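TgTwinScan_2721 - E2 domain (Toxoplasma gondii, PDB 2F4Z) probably acts as a ubiquitin-conjugating (E2) enzyme, carrying activated ubiquitin, or a related modifier, as a thioester on its way to a substrate. Local coordinates at residues P109-V114 with L142-A147; L96-P101 with T146-I151. One frame throughout, in Å; residues are numbered along the deposited sequence.

Interaction 1. Residues P109-V114 with L142-A147; sequences PKMKFV and LTIRTA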
# COMPACT_ATOMS: atom_id res chain seq x y z
N PRO A 109 9.36 1.36 -9.83
CA PRO A 109 10.78 1.09 -9.84
C PRO A 109 11.03 -0.24 -10.61
O PRO A 109 10.12 -1.10 -10.72
CB PRO A 109 11.13 0.97 -8.35
CG PRO A 109 9.92 0.57 -7.67
CD PRO A 109 8.77 1.23 -8.49
N LYS A 110 12.23 -0.37 -11.17
CA LYS A 110 12.69 -1.65 -11.75
C LYS A 110 13.63 -2.33 -10.76
O LYS A 110 14.53 -1.69 -10.21
CB LYS A 110 13.41 -1.44 -13.09
CG LYS A 110 12.85 -0.26 -13.91
CD LYS A 110 13.86 0.10 -15.06
CE LYS A 110 15.25 -0.71 -14.89
NZ LYS A 110 16.38 -0.50 -15.91
N MET A 111 13.36 -3.62 -10.48
CA MET A 111 14.07 -4.38 -9.47
C MET A 111 14.50 -5.69 -10.06
O MET A 111 13.78 -6.28 -10.89
CB MET A 111 13.17 -4.61 -8.27
CG MET A 111 12.74 -3.30 -7.60
SD MET A 111 12.05 -3.71 -6.01
CE MET A 111 11.55 -2.13 -5.34
N LYS A 112 15.70 -6.12 -9.70
CA LYS A 112 16.17 -7.49 -10.04
C LYS A 112 17.10 -7.98 -8.93
O LYS A 112 17.67 -7.16 -8.22
CB LYS A 112 16.93 -7.50 -11.37
CG LYS A 112 18.17 -6.65 -11.36
CD LYS A 112 18.86 -6.73 -12.67
CE LYS A 112 19.96 -5.65 -12.68
NZ LYS A 112 20.93 -5.82 -13.80
N PHE A 113 17.21 -9.30 -8.76
CA PHE A 113 18.16 -9.85 -7.81
C PHE A 113 19.58 -9.67 -8.32
O PHE A 113 19.88 -9.89 -9.52
CB PHE A 113 17.86 -11.32 -7.50
CG PHE A 113 16.73 -11.50 -6.49
CD1 PHE A 113 15.40 -11.22 -6.84
CD2 PHE A 113 16.99 -12.00 -5.22
CE1 PHE A 113 14.36 -11.40 -5.87
CE2 PHE A 113 16.01 -12.21 -4.30
CZ PHE A 113 14.66 -11.93 -4.62
N VAL A 114 20.44 -9.19 -7.43
CA VAL A 114 21.90 -9.25 -7.68
C VAL A 114 22.41 -10.60 -7.14
O VAL A 114 23.09 -11.31 -7.87
CB VAL A 114 22.61 -8.07 -7.01
CG1 VAL A 114 24.15 -8.27 -7.00
CG2 VAL A 114 22.17 -6.78 -7.70
N LEU A 142 1.59 3.16 -3.57
CA LEU A 142 2.47 2.10 -3.00
C LEU A 142 3.88 2.63 -2.80
O LEU A 142 4.25 3.74 -3.26
CB LEU A 142 2.48 0.83 -3.90
CG LEU A 142 1.10 0.10 -4.01
CD1 LEU A 142 1.05 -0.69 -5.28
CD2 LEU A 142 0.74 -0.78 -2.79
N THR A 143 4.73 1.82 -2.21
CA THR A 143 6.08 2.30 -1.94
C THR A 143 7.05 1.24 -2.39
O THR A 143 6.65 0.09 -2.58
CB THR A 143 6.25 2.54 -0.43
OG1 THR A 143 6.10 1.29 0.26
CG2 THR A 143 5.16 3.52 0.07
N ILE A 144 8.31 1.63 -2.57
CA ILE A 144 9.43 0.68 -2.73
C ILE A 144 9.42 -0.43 -1.64
O ILE A 144 9.62 -1.61 -1.94
CB ILE A 144 10.77 1.45 -2.78
CG1 ILE A 144 10.84 2.24 -4.11
CG2 ILE A 144 11.97 0.54 -2.64
CD1 ILE A 144 11.67 3.48 -4.04
N ARG A 145 9.16 -0.06 -0.39
CA ARG A 145 8.98 -1.07 0.69
C ARG A 145 7.93 -2.18 0.50
O ARG A 145 8.20 -3.36 0.78
CB ARG A 145 8.68 -0.39 2.03
CG ARG A 145 8.83 -1.41 3.18
CD ARG A 145 8.98 -0.66 4.54
NE ARG A 145 9.35 -1.64 5.55
CZ ARG A 145 8.49 -2.32 6.30
NH1 ARG A 145 7.19 -2.11 6.19
NH2 ARG A 145 8.93 -3.20 7.19
N THR A 146 6.72 -1.79 0.13
CA THR A 146 5.68 -2.75 -0.25
C THR A 146 6.15 -3.61 -1.44
O THR A 146 5.86 -4.77 -1.44
CB THR A 146 4.29 -2.06 -0.54
OG1 THR A 146 4.43 -1.22 -1.70
CG2 THR A 146 3.90 -1.14 0.59
N ALA A 147 6.91 -3.08 -2.41
CA ALA A 147 7.51 -3.94 -3.44
C ALA A 147 8.49 -4.99 -2.88
O ALA A 147 8.34 -6.16 -3.23
CB ALA A 147 8.14 -3.15 -4.62

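Interaction 2. Residues L96-P101 with T146-I151; sequences LDIVIP and TALLSI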
# COMPACT_ATOMS: atom_id res chain seq x y z
N LEU A 96 19.16 -6.72 -3.96
CA LEU A 96 18.47 -6.33 -5.16
C LEU A 96 19.06 -5.04 -5.73
O LEU A 96 19.48 -4.15 -5.01
CB LEU A 96 16.98 -6.09 -4.90
CG LEU A 96 15.96 -7.15 -4.46
CD1 LEU A 96 15.18 -7.77 -5.61
CD2 LEU A 96 16.39 -8.20 -3.46
N ASP A 97 19.07 -4.94 -7.03
CA ASP A 97 19.35 -3.66 -7.66
C ASP A 97 17.99 -2.94 -7.94
O ASP A 97 17.06 -3.59 -8.34
CB ASP A 97 20.17 -3.91 -8.95
CG ASP A 97 20.44 -2.63 -9.69
OD1 ASP A 97 20.85 -1.61 -9.08
OD2 ASP A 97 20.19 -2.63 -10.91
N ILE A 98 17.90 -1.63 -7.71
CA ILE A 98 16.65 -0.86 -7.80
C ILE A 98 16.96 0.40 -8.60
O ILE A 98 17.78 1.26 -8.18
CB ILE A 98 16.02 -0.50 -6.41
CG1 ILE A 98 15.78 -1.76 -5.53
CG2 ILE A 98 14.67 0.35 -6.55
CD1 ILE A 98 15.50 -1.42 -4.02
N VAL A 99 16.32 0.50 -9.75
CA VAL A 99 16.45 1.66 -10.61
C VAL A 99 15.12 2.39 -10.50
O VAL A 99 14.05 1.83 -10.82
CB VAL A 99 16.72 1.24 -12.05
CG1 VAL A 99 16.76 2.46 -13.01
CG2 VAL A 99 18.05 0.45 -12.12
N ILE A 100 15.17 3.61 -10.03
CA ILE A 100 13.95 4.37 -9.85
C ILE A 100 13.82 5.29 -11.05
O ILE A 100 14.66 6.13 -11.22
CB ILE A 100 13.98 5.17 -8.50
CG1 ILE A 100 14.03 4.12 -7.35
CG2 ILE A 100 12.79 6.13 -8.44
CD1 ILE A 100 14.49 4.59 -6.07
N PRO A 101 12.74 5.12 -11.88
CA PRO A 101 12.63 5.93 -13.10
C PRO A 101 12.32 7.43 -12.83
O PRO A 101 11.86 7.78 -11.74
CB PRO A 101 11.48 5.23 -13.84
CG PRO A 101 10.61 4.73 -12.71
CD PRO A 101 11.59 4.21 -11.74
N THR A 146 6.72 -1.79 0.13
CA THR A 146 5.68 -2.75 -0.25
C THR A 146 6.15 -3.61 -1.44
O THR A 146 5.86 -4.77 -1.44
CB THR A 146 4.29 -2.06 -0.54
OG1 THR A 146 4.43 -1.22 -1.70
CG2 THR A 146 3.90 -1.14 0.59
N ALA A 147 6.91 -3.08 -2.41
CA ALA A 147 7.51 -3.94 -3.44
C ALA A 147 8.49 -4.99 -2.88
O ALA A 147 8.34 -6.16 -3.23
CB ALA A 147 8.14 -3.15 -4.62
N LEU A 148 9.43 -4.57 -2.03
CA LEU A 148 10.35 -5.47 -1.31
C LEU A 148 9.64 -6.51 -0.47
O LEU A 148 9.98 -7.70 -0.48
CB LEU A 148 11.41 -4.70 -0.44
CG LEU A 148 12.36 -3.71 -1.15
CD1 LEU A 148 13.23 -2.97 -0.16
CD2 LEU A 148 13.25 -4.34 -2.23
N LEU A 149 8.63 -6.08 0.29
CA LEU A 149 7.84 -7.05 1.06
C LEU A 149 7.11 -8.04 0.14
O LEU A 149 6.95 -9.24 0.47
CB LEU A 149 6.79 -6.33 1.95
CG LEU A 149 7.32 -5.49 3.13
CD1 LEU A 149 6.17 -4.72 3.82
CD2 LEU A 149 8.09 -6.37 4.12
N SER A 150 6.63 -7.54 -0.98
CA SER A 150 5.95 -8.40 -1.89
C SER A 150 6.94 -9.41 -2.55
O SER A 150 6.58 -10.56 -2.82
CB SER A 150 5.12 -7.56 -2.87
OG SER A 150 4.79 -8.30 -4.03
N ILE A 151 8.19 -8.98 -2.79
CA ILE A 151 9.21 -9.88 -3.31
C ILE A 151 9.55 -10.93 -2.22
O ILE A 151 9.74 -12.12 -2.47
CB ILE A 151 10.45 -9.11 -3.72
CG1 ILE A 151 10.15 -8.27 -4.97
CG2 ILE A 151 11.66 -10.06 -3.94
CD1 ILE A 151 11.35 -7.45 -5.51

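Interaction 1. Residues P109-V114 with L142-A147
The nearest CA atoms of the two segments, of Pro109 just before strand 110-113 and Ile144 in the first turn of helix 144-156, are 7.2 Å apart, a gap filled by side chains. The contact sets the N-terminal turn of this helix on the strand that forms, within this chain, one edge of the antiparallel sheet of the E2 fold. Met111 does most of the filling. Its CG lies anti to the carbonyl carbon (chi1 -62°), and beyond it the chain runs fully extended, which carries the terminal methyl off the inner face of the sheet to the helix. There CE rests against two residues about one turn apart, 3.6 Å from Ala147 CB and 3.8 Å from Ile144 CG2, while the sulfur SD follows at 4.2 Å from Ala147 CB. Pro109 adds the ring atom CG, which meets Ile144 CG1 at 4.0 Å. Ile144 thus divides its two branches, CG2 to the methionine and CG1 to the proline.

The start of the helix is fixed independently by polar bonds. Thr143 is the N-cap, its OG1 accepting from Thr146 N at 3.1 Å in a nearly straight bond (175°). In return, Thr146 OG1 donates to Thr143 O, in the carbonyl plane and on a lone pair, and Ala147 N shares that same oxygen. Outside the pair, Glu40 of helix 33-46 accepts from Ile144 N. The two segments meet through apolar side chains, burying 153 Å² in total, whereas directional hydrogen bonds mark the start of the helix.

Interaction 2. Residues L96-P101 with T146-I151
This is a helix-on-sheet contact in the hydrophobic core of the ubiquitin-conjugating (E2) fold, where helix 144-156 packs against one face of the four-stranded antiparallel meander. Strand 93-99 is an inner strand of that sheet. Its segment 96-99 runs roughly antiparallel to helix segment 146-151, at 147° between their directions, and the axes come no closer than 12.0 Å, a gap bridged by two aliphatic residues from each side. Leu96 and Ile98, two positions apart on the strand, both send their CB toward the helix; Leu148 and Ile151, about one turn apart, answer them. The Leu148 CB does not aim at the strand, but CG stands anti to the carbonyl carbon (chi1 -59°), and this torsion turns the isobutyl end toward the strand, with Leu148 CD2 4.1 Å from Ile98 CD1 and the two side chains crossing at a slant. Leu148 CD2 also lies 4.5 Å from Leu96 CG, so the methyl faces both strand residues. Strand 77-82 continues the apolar layer, with Ile81 touching Leu96 and Ile151, and Trp77 touching Ile98. At the other end of the contact, Leu96 and Ile151 reach for each other tip to tip, methyl CD1 of Leu96 standing 3.8 Å from methyl CD1 of Ile151.

Interactions 1 and 2 are two parts of one interface, their centres about 1 Å apart. Along the chain the neighbouring strands 93-99 and 110-113 come first, and helix 144-156 then covers both; the two helix segments share Thr146 and Ala147. The strands are joined by probable backbone hydrogen bonds, Lys110 O to Val99 N and Lys112 O to Asp97 N, each 2.9 Å. Apolar packing also links the contacts, with Phe113 CE1 lying 3.6 Å from Ile151 CG2. The inner strand meets Leu148 and Ile151, whereas the edge strand, with Pro109 before it, meets the helix from Ile144 on to Leu155; their footprints overlap, an example of how one helix packs across adjacent strands in the E2 core.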